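Local coordinates for uncharacterized metalloprotein (Deinococcus radiodurans, PDB 3GG7), which binds manganese and probably acts as a metal-dependent hydrolase of ester bonds, as a member of the TatD-type family, at residues R111-E114 and G118-L121; R127-V132 and H148-S153; N134-N139 and G143-H148; R159-G164 and R188-T193. One frame throughout, in Å; residues are numbered along the deposited sequence.

Contact 1 (R111-E114 and G118-L121)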
loop_
_atom_site.group_PDB
_atom_site.type_symbol
_atom_site.label_atom_id
_atom_site.label_comp_id
_atom_site.label_asym_id
_atom_site.label_seq_id
_atom_site.Cartn_x
_atom_site.Cartn_y
_atom_site.Cartn_z
ATOM N N ARG A 111 -15.584 3.473 -6.968
ATOM C CA ARG A 111 -16.401 4.132 -7.976
ATOM C C ARG A 111 -15.849 5.514 -8.365
ATOM O O ARG A 111 -15.782 5.838 -9.556
ATOM C CB ARG A 111 -17.851 4.207 -7.514
ATOM C CG ARG A 111 -18.527 2.843 -7.443
ATOM C CD ARG A 111 -20.032 2.975 -7.581
ATOM N NE ARG A 111 -20.774 1.858 -6.992
ATOM C CZ ARG A 111 -20.789 0.602 -7.451
ATOM N NH1 ARG A 111 -20.072 0.232 -8.517
ATOM N NH2 ARG A 111 -21.530 -0.309 -6.822
ATOM N N ARG A 112 -15.402 6.303 -7.379
ATOM C CA ARG A 112 -14.831 7.623 -7.663
ATOM C C ARG A 112 -13.525 7.476 -8.422
ATOM O O ARG A 112 -13.249 8.249 -9.343
ATOM C CB ARG A 112 -14.612 8.434 -6.390
ATOM C CG ARG A 112 -15.881 8.671 -5.574
ATOM C CD ARG A 112 -16.874 9.596 -6.266
ATOM N NE ARG A 112 -17.654 8.933 -7.313
ATOM C CZ ARG A 112 -18.667 8.084 -7.113
ATOM N NH1 ARG A 112 -19.294 7.556 -8.163
ATOM N NH2 ARG A 112 -19.058 7.741 -5.887
ATOM N N CYS A 113 -12.731 6.452 -8.094
ATOM C CA CYS A 113 -11.509 6.185 -8.849
ATOM C C CYS A 113 -11.859 5.915 -10.313
ATOM O O CYS A 113 -11.254 6.480 -11.206
ATOM C CB CYS A 113 -10.734 5.017 -8.286
ATOM S SG CYS A 113 -9.877 5.428 -6.723
ATOM N N GLU A 114 -12.872 5.089 -10.542
ATOM C CA GLU A 114 -13.313 4.815 -11.923
ATOM C C GLU A 114 -13.732 6.107 -12.631
ATOM O O GLU A 114 -13.315 6.358 -13.785
ATOM C CB GLU A 114 -14.450 3.797 -11.944
ATOM C CG GLU A 114 -14.911 3.474 -13.353
ATOM C CD GLU A 114 -15.995 2.428 -13.421
ATOM O OE1 GLU A 114 -16.069 1.532 -12.535
ATOM O OE2 GLU A 114 -16.763 2.492 -14.407
ATOM N N GLY A 118 -9.346 6.056 -13.210
ATOM C CA GLY A 118 -8.547 4.983 -12.618
ATOM C C GLY A 118 -7.375 5.529 -11.822
ATOM O O GLY A 118 -6.834 6.585 -12.132
ATOM N N ARG A 119 -7.003 4.801 -10.775
ATOM C CA ARG A 119 -5.860 5.163 -9.924
ATOM C C ARG A 119 -5.055 3.921 -9.555
ATOM O O ARG A 119 -5.541 2.779 -9.676
ATOM C CB ARG A 119 -6.357 5.840 -8.622
ATOM C CG ARG A 119 -7.051 7.186 -8.811
ATOM C CD ARG A 119 -6.056 8.225 -9.283
ATOM N NE ARG A 119 -6.579 9.579 -9.370
ATOM C CZ ARG A 119 -7.213 10.084 -10.425
ATOM N NH1 ARG A 119 -7.525 9.317 -11.470
ATOM N NH2 ARG A 119 -7.611 11.347 -10.417
ATOM N N ILE A 120 -3.837 4.145 -9.088
ATOM C CA ILE A 120 -2.998 3.114 -8.499
ATOM C C ILE A 120 -3.413 3.045 -7.027
ATOM O O ILE A 120 -3.366 4.055 -6.321
ATOM C CB ILE A 120 -1.515 3.462 -8.647
ATOM C CG1 ILE A 120 -1.097 3.416 -10.126
ATOM C CG2 ILE A 120 -0.664 2.537 -7.787
ATOM C CD1 ILE A 120 0.244 4.119 -10.389
ATOM N N LEU A 121 -3.854 1.873 -6.577
ATOM C CA LEU A 121 -4.474 1.704 -5.256
ATOM C C LEU A 121 -3.547 0.880 -4.368
ATOM O O LEU A 121 -3.070 -0.192 -4.781
ATOM C CB LEU A 121 -5.798 0.948 -5.389
ATOM C CG LEU A 121 -6.659 1.315 -6.594
ATOM C CD1 LEU A 121 -7.787 0.315 -6.705
ATOM C CD2 LEU A 121 -7.170 2.713 -6.473
#

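Contact 2 (R127-V132 and H148-S153)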
loop_
_atom_site.group_PDB
_atom_site.type_symbol
_atom_site.label_atom_id
_atom_site.label_comp_id
_atom_site.label_asym_id
_atom_site.label_seq_id
_atom_site.Cartn_x
_atom_site.Cartn_y
_atom_site.Cartn_z
ATOM N N ARG A 127 -7.815 -10.104 6.843
ATOM C CA ARG A 127 -8.998 -10.879 7.234
ATOM C C ARG A 127 -10.256 -10.619 6.395
ATOM O O ARG A 127 -11.362 -10.950 6.809
ATOM C CB ARG A 127 -9.257 -10.735 8.749
ATOM C CG ARG A 127 -8.109 -11.212 9.606
ATOM C CD ARG A 127 -8.250 -10.695 11.003
ATOM N NE ARG A 127 -7.342 -11.340 11.945
ATOM C CZ ARG A 127 -7.144 -10.929 13.189
ATOM N NH1 ARG A 127 -7.774 -9.857 13.647
ATOM N NH2 ARG A 127 -6.296 -11.590 13.983
ATOM N N ALA A 128 -10.074 -10.052 5.208
ATOM C CA ALA A 128 -11.148 -9.669 4.314
ATOM C C ALA A 128 -10.723 -9.798 2.855
ATOM O O ALA A 128 -11.216 -9.105 1.990
ATOM C CB ALA A 128 -11.590 -8.241 4.627
ATOM N N GLU A 129 -9.817 -10.739 2.592
ATOM C CA GLU A 129 -9.206 -10.850 1.292
ATOM C C GLU A 129 -10.250 -11.188 0.222
ATOM O O GLU A 129 -10.285 -10.540 -0.842
ATOM C CB GLU A 129 -8.047 -11.859 1.338
ATOM C CG GLU A 129 -6.892 -11.468 2.275
ATOM C CD GLU A 129 -7.064 -11.893 3.732
ATOM O OE1 GLU A 129 -8.106 -12.527 4.021
ATOM O OE2 GLU A 129 -6.166 -11.583 4.577
ATOM N N SER A 130 -11.099 -12.189 0.494
ATOM C CA SER A 130 -12.123 -12.556 -0.475
ATOM C C SER A 130 -13.099 -11.416 -0.757
ATOM O O SER A 130 -13.517 -11.217 -1.896
ATOM C CB SER A 130 -12.875 -13.804 0.003
ATOM O OG SER A 130 -12.076 -14.960 -0.217
ATOM N N GLU A 131 -13.422 -10.629 0.277
ATOM C CA GLU A 131 -14.360 -9.524 0.109
ATOM C C GLU A 131 -13.716 -8.391 -0.677
ATOM O O GLU A 131 -14.345 -7.786 -1.525
ATOM C CB GLU A 131 -14.879 -9.016 1.458
ATOM C CG GLU A 131 -15.767 -10.027 2.233
ATOM C CD GLU A 131 -15.039 -11.265 2.725
ATOM O OE1 GLU A 131 -13.909 -11.152 3.262
ATOM O OE2 GLU A 131 -15.617 -12.388 2.582
ATOM N N VAL A 132 -12.445 -8.127 -0.402
ATOM C CA VAL A 132 -11.707 -7.129 -1.198
ATOM C C VAL A 132 -11.676 -7.537 -2.679
ATOM O O VAL A 132 -11.947 -6.729 -3.562
ATOM C CB VAL A 132 -10.293 -6.864 -0.636
ATOM C CG1 VAL A 132 -9.424 -6.113 -1.666
ATOM C CG2 VAL A 132 -10.408 -6.060 0.680
ATOM N N HIS A 148 -1.428 -4.594 -0.312
ATOM C CA HIS A 148 -0.348 -4.299 0.623
ATOM C C HIS A 148 -0.374 -5.311 1.784
ATOM O O HIS A 148 -1.436 -5.638 2.313
ATOM C CB HIS A 148 -0.472 -2.837 1.082
ATOM C CG HIS A 148 -0.580 -2.657 2.562
ATOM N ND1 HIS A 148 0.503 -2.767 3.406
ATOM C CD2 HIS A 148 -1.638 -2.333 3.344
ATOM C CE1 HIS A 148 0.105 -2.547 4.650
ATOM N NE2 HIS A 148 -1.189 -2.291 4.636
ATOM N N TRP A 149 0.801 -5.848 2.104
ATOM C CA TRP A 149 0.982 -6.830 3.180
ATOM C C TRP A 149 -0.094 -7.923 3.140
ATOM O O TRP A 149 -0.819 -8.150 4.118
ATOM C CB TRP A 149 0.991 -6.119 4.540
ATOM C CG TRP A 149 1.515 -6.935 5.711
ATOM C CD1 TRP A 149 1.710 -8.301 5.780
ATOM C CD2 TRP A 149 1.890 -6.418 6.997
ATOM N NE1 TRP A 149 2.169 -8.645 7.027
ATOM C CE2 TRP A 149 2.286 -7.516 7.793
ATOM C CE3 TRP A 149 1.913 -5.125 7.557
ATOM C CZ2 TRP A 149 2.714 -7.365 9.112
ATOM C CZ3 TRP A 149 2.329 -4.979 8.871
ATOM C CH2 TRP A 149 2.730 -6.096 9.633
ATOM N N TYR A 150 -0.196 -8.580 1.998
ATOM C CA TYR A 150 -1.155 -9.659 1.822
ATOM C C TYR A 150 -0.873 -10.811 2.801
ATOM O O TYR A 150 0.257 -11.279 2.913
ATOM C CB TYR A 150 -1.144 -10.141 0.370
ATOM C CG TYR A 150 -2.129 -11.241 0.137
ATOM C CD1 TYR A 150 -3.452 -10.961 -0.137
ATOM C CD2 TYR A 150 -1.740 -12.591 0.293
ATOM C CE1 TYR A 150 -4.397 -12.006 -0.292
ATOM C CE2 TYR A 150 -2.656 -13.610 0.140
ATOM C CZ TYR A 150 -3.971 -13.318 -0.146
ATOM O OH TYR A 150 -4.882 -14.338 -0.287
ATOM N N SER A 151 -1.908 -11.246 3.524
ATOM C CA SER A 151 -1.755 -12.290 4.548
ATOM C C SER A 151 -2.886 -13.317 4.494
ATOM O O SER A 151 -3.150 -14.011 5.489
ATOM C CB SER A 151 -1.641 -11.675 5.950
ATOM O OG SER A 151 -2.861 -11.122 6.399
ATOM N N GLY A 152 -3.548 -13.408 3.351
ATOM C CA GLY A 152 -4.625 -14.363 3.143
ATOM C C GLY A 152 -4.081 -15.696 2.668
ATOM O O GLY A 152 -2.880 -15.968 2.758
ATOM N N SER A 153 -4.982 -16.530 2.167
ATOM C CA SER A 153 -4.627 -17.889 1.757
ATOM C C SER A 153 -3.962 -17.886 0.399
ATOM O O SER A 153 -4.060 -16.925 -0.354
ATOM C CB SER A 153 -5.890 -18.733 1.649
ATOM O OG SER A 153 -6.715 -18.266 0.604
HETATM O O HOH W 1 -4.479 -9.772 3.644
#

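Contact 3 (N134-N139 and G143-H148)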
loop_
_atom_site.group_PDB
_atom_site.type_symbol
_atom_site.label_atom_id
_atom_site.label_comp_id
_atom_site.label_asym_id
_atom_site.label_seq_id
_atom_site.Cartn_x
_atom_site.Cartn_y
_atom_site.Cartn_z
ATOM N N ASN A 134 -13.783 -9.499 -4.261
ATOM C CA ASN A 134 -15.139 -9.347 -4.827
ATOM C C ASN A 134 -15.363 -7.896 -5.249
ATOM O O ASN A 134 -15.878 -7.602 -6.342
ATOM C CB ASN A 134 -16.220 -9.808 -3.834
ATOM C CG ASN A 134 -16.217 -11.316 -3.630
ATOM O OD1 ASN A 134 -15.691 -12.044 -4.451
ATOM N ND2 ASN A 134 -16.767 -11.774 -2.514
ATOM N N CYS A 135 -14.910 -6.963 -4.408
ATOM C CA CYS A 135 -15.073 -5.530 -4.719
ATOM C C CYS A 135 -14.268 -5.135 -5.941
ATOM O O CYS A 135 -14.735 -4.365 -6.745
ATOM C CB CYS A 135 -14.666 -4.632 -3.527
ATOM S SG CYS A 135 -15.738 -4.729 -2.091
ATOM N N LEU A 136 -13.042 -5.629 -6.044
ATOM C CA LEU A 136 -12.179 -5.289 -7.169
ATOM C C LEU A 136 -12.739 -5.904 -8.450
ATOM O O LEU A 136 -12.704 -5.271 -9.502
ATOM C CB LEU A 136 -10.761 -5.783 -6.945
ATOM C CG LEU A 136 -10.000 -5.034 -5.848
ATOM C CD1 LEU A 136 -8.656 -5.692 -5.591
ATOM C CD2 LEU A 136 -9.833 -3.562 -6.209
ATOM N N GLU A 137 -13.228 -7.132 -8.346
ATOM C CA GLU A 137 -13.818 -7.797 -9.526
ATOM C C GLU A 137 -15.038 -7.025 -10.030
ATOM O O GLU A 137 -15.279 -6.953 -11.241
ATOM C CB GLU A 137 -14.204 -9.231 -9.220
ATOM C CG GLU A 137 -14.619 -9.964 -10.478
ATOM C CD GLU A 137 -14.621 -11.458 -10.330
ATOM O OE1 GLU A 137 -14.637 -12.131 -11.385
ATOM O OE2 GLU A 137 -14.610 -11.957 -9.190
ATOM N N ALA A 138 -15.795 -6.439 -9.108
ATOM C CA ALA A 138 -16.995 -5.675 -9.434
ATOM C C ALA A 138 -16.687 -4.276 -9.972
ATOM O O ALA A 138 -17.553 -3.620 -10.562
ATOM C CB ALA A 138 -17.888 -5.574 -8.208
ATOM N N ASN A 139 -15.451 -3.822 -9.757
ATOM C CA ASN A 139 -15.021 -2.481 -10.128
ATOM C C ASN A 139 -13.671 -2.521 -10.840
ATOM O O ASN A 139 -12.716 -1.919 -10.355
ATOM C CB ASN A 139 -14.865 -1.627 -8.848
ATOM C CG ASN A 139 -16.178 -1.359 -8.148
ATOM O OD1 ASN A 139 -16.876 -0.397 -8.474
ATOM N ND2 ASN A 139 -16.517 -2.194 -7.164
ATOM N N GLY A 143 -8.819 0.967 -11.393
ATOM C CA GLY A 143 -7.407 1.141 -11.657
ATOM C C GLY A 143 -6.610 -0.103 -11.353
ATOM O O GLY A 143 -7.099 -1.223 -11.548
ATOM N N THR A 144 -5.366 0.080 -10.911
ATOM C CA THR A 144 -4.431 -1.020 -10.666
ATOM C C THR A 144 -4.333 -1.280 -9.175
ATOM O O THR A 144 -3.848 -0.410 -8.439
ATOM C CB THR A 144 -3.018 -0.727 -11.222
ATOM O OG1 THR A 144 -3.133 -0.466 -12.623
ATOM C CG2 THR A 144 -2.047 -1.926 -10.973
ATOM N N PRO A 145 -4.810 -2.440 -8.705
ATOM C CA PRO A 145 -4.832 -2.697 -7.271
ATOM C C PRO A 145 -3.564 -3.330 -6.771
ATOM O O PRO A 145 -3.131 -4.374 -7.279
ATOM C CB PRO A 145 -6.005 -3.670 -7.100
ATOM C CG PRO A 145 -6.148 -4.374 -8.420
ATOM C CD PRO A 145 -5.515 -3.489 -9.472
ATOM N N ILE A 146 -2.948 -2.722 -5.767
ATOM C CA ILE A 146 -1.831 -3.334 -5.087
ATOM C C ILE A 146 -2.305 -3.826 -3.739
ATOM O O ILE A 146 -2.789 -3.033 -2.916
ATOM C CB ILE A 146 -0.697 -2.318 -4.818
ATOM C CG1 ILE A 146 -0.293 -1.593 -6.099
ATOM C CG2 ILE A 146 0.492 -3.040 -4.205
ATOM C CD1 ILE A 146 0.573 -0.318 -5.828
ATOM N N LEU A 147 -2.147 -5.112 -3.480
ATOM C CA LEU A 147 -2.488 -5.632 -2.189
ATOM C C LEU A 147 -1.289 -5.481 -1.294
ATOM O O LEU A 147 -0.252 -6.122 -1.465
ATOM C CB LEU A 147 -2.957 -7.096 -2.297
ATOM C CG LEU A 147 -4.174 -7.244 -3.192
ATOM C CD1 LEU A 147 -4.591 -8.716 -3.170
ATOM C CD2 LEU A 147 -5.320 -6.381 -2.747
ATOM N N HIS A 148 -1.428 -4.594 -0.312
ATOM C CA HIS A 148 -0.348 -4.299 0.623
ATOM C C HIS A 148 -0.374 -5.311 1.784
ATOM O O HIS A 148 -1.436 -5.638 2.313
ATOM C CB HIS A 148 -0.472 -2.837 1.082
ATOM C CG HIS A 148 -0.580 -2.657 2.562
ATOM N ND1 HIS A 148 0.503 -2.767 3.406
ATOM C CD2 HIS A 148 -1.638 -2.333 3.344
ATOM C CE1 HIS A 148 0.105 -2.547 4.650
ATOM N NE2 HIS A 148 -1.189 -2.291 4.636
#

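Contact 4 (R159-G164 and R188-T193)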
loop_
_atom_site.group_PDB
_atom_site.type_symbol
_atom_site.label_atom_id
_atom_site.label_comp_id
_atom_site.label_asym_id
_atom_site.label_seq_id
_atom_site.Cartn_x
_atom_site.Cartn_y
_atom_site.Cartn_z
ATOM N N ARG A 159 -6.313 -16.207 -6.917
ATOM C CA ARG A 159 -7.410 -15.416 -7.463
ATOM C C ARG A 159 -7.020 -13.939 -7.661
ATOM O O ARG A 159 -7.365 -13.321 -8.673
ATOM C CB ARG A 159 -8.648 -15.491 -6.563
ATOM C CG ARG A 159 -9.833 -14.753 -7.103
ATOM C CD ARG A 159 -11.052 -14.795 -6.175
ATOM N NE ARG A 159 -12.069 -13.891 -6.675
ATOM C CZ ARG A 159 -12.989 -13.269 -5.929
ATOM N NH1 ARG A 159 -13.029 -13.422 -4.614
ATOM N NH2 ARG A 159 -13.842 -12.465 -6.520
ATOM N N ALA A 160 -6.350 -13.365 -6.669
ATOM C CA ALA A 160 -5.893 -11.987 -6.805
ATOM C C ALA A 160 -4.996 -11.803 -8.034
ATOM O O ALA A 160 -5.137 -10.841 -8.784
ATOM C CB ALA A 160 -5.153 -11.590 -5.548
ATOM N N ILE A 161 -4.071 -12.738 -8.222
ATOM C CA ILE A 161 -3.189 -12.681 -9.391
ATOM C C ILE A 161 -4.028 -12.670 -10.672
ATOM O O ILE A 161 -3.841 -11.826 -11.552
ATOM C CB ILE A 161 -2.206 -13.836 -9.383
ATOM C CG1 ILE A 161 -1.206 -13.682 -8.237
ATOM C CG2 ILE A 161 -1.453 -13.900 -10.730
ATOM C CD1 ILE A 161 -0.522 -14.968 -7.839
ATOM N N SER A 162 -5.003 -13.574 -10.731
ATOM C CA SER A 162 -5.924 -13.666 -11.875
ATOM C C SER A 162 -6.720 -12.387 -12.161
ATOM O O SER A 162 -7.055 -12.089 -13.315
ATOM C CB SER A 162 -6.869 -14.862 -11.658
ATOM O OG SER A 162 -7.984 -14.512 -10.842
ATOM N N LEU A 163 -7.027 -11.626 -11.108
ATOM C CA LEU A 163 -7.726 -10.355 -11.206
ATOM C C LEU A 163 -6.806 -9.159 -11.530
ATOM O O LEU A 163 -7.268 -8.008 -11.590
ATOM C CB LEU A 163 -8.483 -10.068 -9.900
ATOM C CG LEU A 163 -9.721 -10.953 -9.703
ATOM C CD1 LEU A 163 -10.192 -10.887 -8.256
ATOM C CD2 LEU A 163 -10.837 -10.542 -10.658
ATOM N N GLY A 164 -5.522 -9.419 -11.725
ATOM C CA GLY A 164 -4.573 -8.369 -12.093
ATOM C C GLY A 164 -3.995 -7.591 -10.922
ATOM O O GLY A 164 -3.498 -6.459 -11.109
ATOM N N ARG A 188 7.013 -12.257 -10.428
ATOM C CA ARG A 188 8.046 -11.327 -9.966
ATOM C C ARG A 188 7.872 -9.948 -10.548
ATOM O O ARG A 188 8.342 -8.984 -9.939
ATOM C CB ARG A 188 9.456 -11.843 -10.280
ATOM C CG ARG A 188 9.804 -13.079 -9.494
ATOM C CD ARG A 188 11.241 -13.484 -9.689
ATOM N NE ARG A 188 11.535 -14.757 -9.035
ATOM C CZ ARG A 188 12.707 -15.384 -9.125
ATOM N NH1 ARG A 188 13.700 -14.873 -9.855
ATOM N NH2 ARG A 188 12.888 -16.526 -8.476
ATOM N N ASP A 189 7.220 -9.844 -11.705
ATOM C CA ASP A 189 6.979 -8.549 -12.358
ATOM C C ASP A 189 5.803 -7.761 -11.749
ATOM O O ASP A 189 5.457 -6.693 -12.258
ATOM C CB ASP A 189 6.877 -8.678 -13.904
ATOM C CG ASP A 189 5.786 -9.605 -14.375
ATOM O OD1 ASP A 189 4.992 -10.105 -13.552
ATOM O OD2 ASP A 189 5.702 -9.812 -15.619
ATOM N N ARG A 190 5.229 -8.280 -10.658
ATOM C CA ARG A 190 4.165 -7.561 -9.926
ATOM C C ARG A 190 4.470 -7.410 -8.433
ATOM O O ARG A 190 3.563 -7.105 -7.636
ATOM C CB ARG A 190 2.832 -8.272 -10.123
ATOM C CG ARG A 190 2.225 -8.040 -11.521
ATOM C CD ARG A 190 0.765 -8.472 -11.594
ATOM N NE ARG A 190 0.604 -9.740 -12.281
ATOM C CZ ARG A 190 -0.493 -10.485 -12.228
ATOM N NH1 ARG A 190 -1.560 -10.095 -11.516
ATOM N NH2 ARG A 190 -0.525 -11.628 -12.909
ATOM N N VAL A 191 5.734 -7.573 -8.058
ATOM C CA VAL A 191 6.182 -7.471 -6.675
ATOM C C VAL A 191 6.869 -6.129 -6.409
ATOM O O VAL A 191 7.780 -5.722 -7.124
ATOM C CB VAL A 191 7.071 -8.654 -6.288
ATOM C CG1 VAL A 191 7.607 -8.526 -4.863
ATOM C CG2 VAL A 191 6.238 -9.925 -6.394
ATOM N N LEU A 192 6.366 -5.434 -5.386
ATOM C CA LEU A 192 6.951 -4.188 -4.888
ATOM C C LEU A 192 7.335 -4.439 -3.444
ATOM O O LEU A 192 6.846 -5.372 -2.802
ATOM C CB LEU A 192 5.902 -3.053 -4.962
ATOM C CG LEU A 192 5.291 -2.828 -6.339
ATOM C CD1 LEU A 192 4.145 -1.857 -6.249
ATOM C CD2 LEU A 192 6.351 -2.378 -7.368
ATOM N N THR A 193 8.189 -3.574 -2.911
ATOM C CA THR A 193 8.645 -3.660 -1.532
ATOM C C THR A 193 7.997 -2.536 -0.705
ATOM O O THR A 193 7.761 -1.471 -1.228
ATOM C CB THR A 193 10.182 -3.560 -1.460
ATOM O OG1 THR A 193 10.644 -2.474 -2.262
ATOM C CG2 THR A 193 10.854 -4.855 -1.971
#

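Contact 1 (R111-E114 and G118-L121)
The turn that leads from the helix carrying Cys-113 into the strand beginning at Arg-119 is closed by a backbone hydrogen bond from Gly-118 N to Cys-113 O, 2.8 Å long. Gly-118 takes a positive phi of 93°, a conformation readily open to glycine. Beyond the turn the side chains of Arg-119 and Leu-121, two residues apart on the strand, both point to the helix and meet one atom there. Cys-113 SG lies 3.8 Å from Leu-121 CD2 and 3.9 Å from Arg-119 CG. Its chi1 of -74° sets the sulfur anti to the carbonyl carbon, on the strand side of the helix, and a small apolar cysteine suits a place where helix and strand have barely parted. This is the helix-to-strand return of the beta-alpha-beta unit of strand 83-88, helix 99-115 and strand 119-124, in the TIM-barrel fold of the family; Val-84 of the first strand touches Cys-113, Arg-119 and Leu-121. Only the aliphatic part of Arg-119 packs on the sulfur. The chain bends at chi2, and the guanidinium turns back to the loop, where NH1 donates in its own plane to Gly-118 O at 2.9 Å and also to His-116 O. NH2 bonds Leu-78 O, which makes arginine a fitting residue for gathering the carbonyls of two loops.

Contact 2 (R127-V132 and H148-S153)
Glu-129 OE2 takes a hydrogen bond of 2.6 Å from a water and a longer one of 3.2 Å from Arg-127 N, which meets it from above the carboxylate plane. The same water accepts from Ser-151 N at 3.0 Å, so it carries the glutamate's grip across to the loop 149-153. A bend at chi2, 86°, folds the acid back to the backbone just before its own helix, where its charge probably also suits the helix N-terminus.

Van der Waals contacts accompany the water bridge. Glu-129 CD lies 3.5 Å from Gly-152 CA; Gly-152, having no side chain, lets its backbone come this close to the carboxylate. Glu-129 CG also approaches Tyr-150 CE1 at 3.6 Å, obliquely to the ring, with the carboxylate and ring planes 71° apart. The tyrosine is fixed at its far end, where its OH donates to Ser-153 O at 2.7 Å, in the carbonyl plane and on a lone pair.

The contact thus ties the start of helix 129-138 to the loop leaving strand 143-148, just after His-148, a predicted metal ligand. Helix 154-162 follows, and its Glu-156 touches both Glu-129 and Tyr-150.

Contact 3 (N134-N139 and G143-H148)
Leu-136 meets Pro-145 through both of its methyl branches: CD1 lies 3.7 Å from Pro-145 CB and CD2 3.9 Å from that same carbon. CD1 also lies 4.0 Å from Pro-145 CG, as the two side chains cross at a slant. A wider contact of 4.4 Å runs from Leu-136 CD1 to Leu-147 CD2, so one leucine of the helix spans residues two apart on the strand. With CG anti to the carbonyl carbon (chi1 -70°) and chi2 extended, both methyls are carried toward the strand. All three residues are buried, and their wholly apolar side chains suit a place between helix and sheet.

In the next shell, Ile-123 of strand 119-124 touches both Leu-136 and Pro-145, while Cys-165, just before strand 166-169, touches them from another neighbouring part of the chain. Proline is well accommodated in the strand: it has no N-H to give, yet its backbone still pairs with Trp-166.

Further out, Asn-139 folds back on the helix. Its ND2 reaches Cys-135 O in a 2.8 Å bond that is nearly straight, at 172°, with the oxygen in the amide plane. An asparagine is short enough to turn back on the last turn in this way. The positive phi of Gly-143, 131°, then begins the strand with a conformation suited to glycine.

Strand 119-124, helix 129-138 and strand 143-148 form a beta-alpha-beta unit of the TIM barrel; the second strand of this unit ends at His-148, a predicted ligand of a second metal.

Contact 4 (R159-G164 and R188-T193)
A single hydrogen bond carries the polar part of this contact: Arg-190 NH1 donates to Ile-161 O at 2.9 Å and an almost linear 175°. The geometry is favourable on both sides, for the oxygen lies in the guanidinium plane, at its edge, while the nitrogen lies in the carbonyl plane, on a lone pair. Ile-161 O is gripped twice, since Gly-164 N also bonds to it at 2.9 Å. The same NH1 has another acceptor in Cys-165 O, so one end of the arginine holds two carbonyls where the helix gives way to the next strand. A helix end gathers carbonyl oxygens, and a positive charge there is probably favoured by the helix dipole. The length of arginine matters too, because the closest CA atoms of the segments, those of Ile-161 and Arg-190, are 9.0 Å apart.

Two packing contacts lie beside the bond. Ile-161 CG2 approaches Arg-190 NH2 at 3.3 Å, and the branch at its beta carbon is what brings this methyl to the guanidinium: CG2 stands anti to the backbone N. Gly-164 CA lies 3.5 Å from Arg-190 NH1, with no side chain to crowd the group.

Within the helix, Ser-162 OG gives a 2.6 Å hydrogen bond to Arg-159 O, which also receives Leu-163 N; a short hydroxyl side chain can fold back onto its own helix like this.

Gly-164, with its positive phi of 85°, completes a Schellman motif that ends helix 154-162, and Arg-190 reaches that motif from the entrance of strand 191-193, at the end of the TIM barrel where the strands begin, away from the metal site.

Along the chain the order is contact 1, then contact 2 with contact 3 lying within its span, then contact 4. Contacts 1, 3 and 4 all reach one parallel sheet, in which strands 119-124 and 143-148 are neighbours and strand 191-193 lies further round the barrel. Contacts 1 and 3, with centres about 9 Å apart, are joined by probable backbone hydrogen bonds of Leu-121. Contacts 2 and 3 use opposite ends of helix 129-138 and share His-148. Contacts 3 and 4, about 11 Å apart between centres, meet through the salt bridge Glu-137 to Arg-159. Contacts 1 and 3 pack successive helices on the barrel wall, and strands 119-124 and 143-148 carry predicted metal ligands, His-124 and His-148.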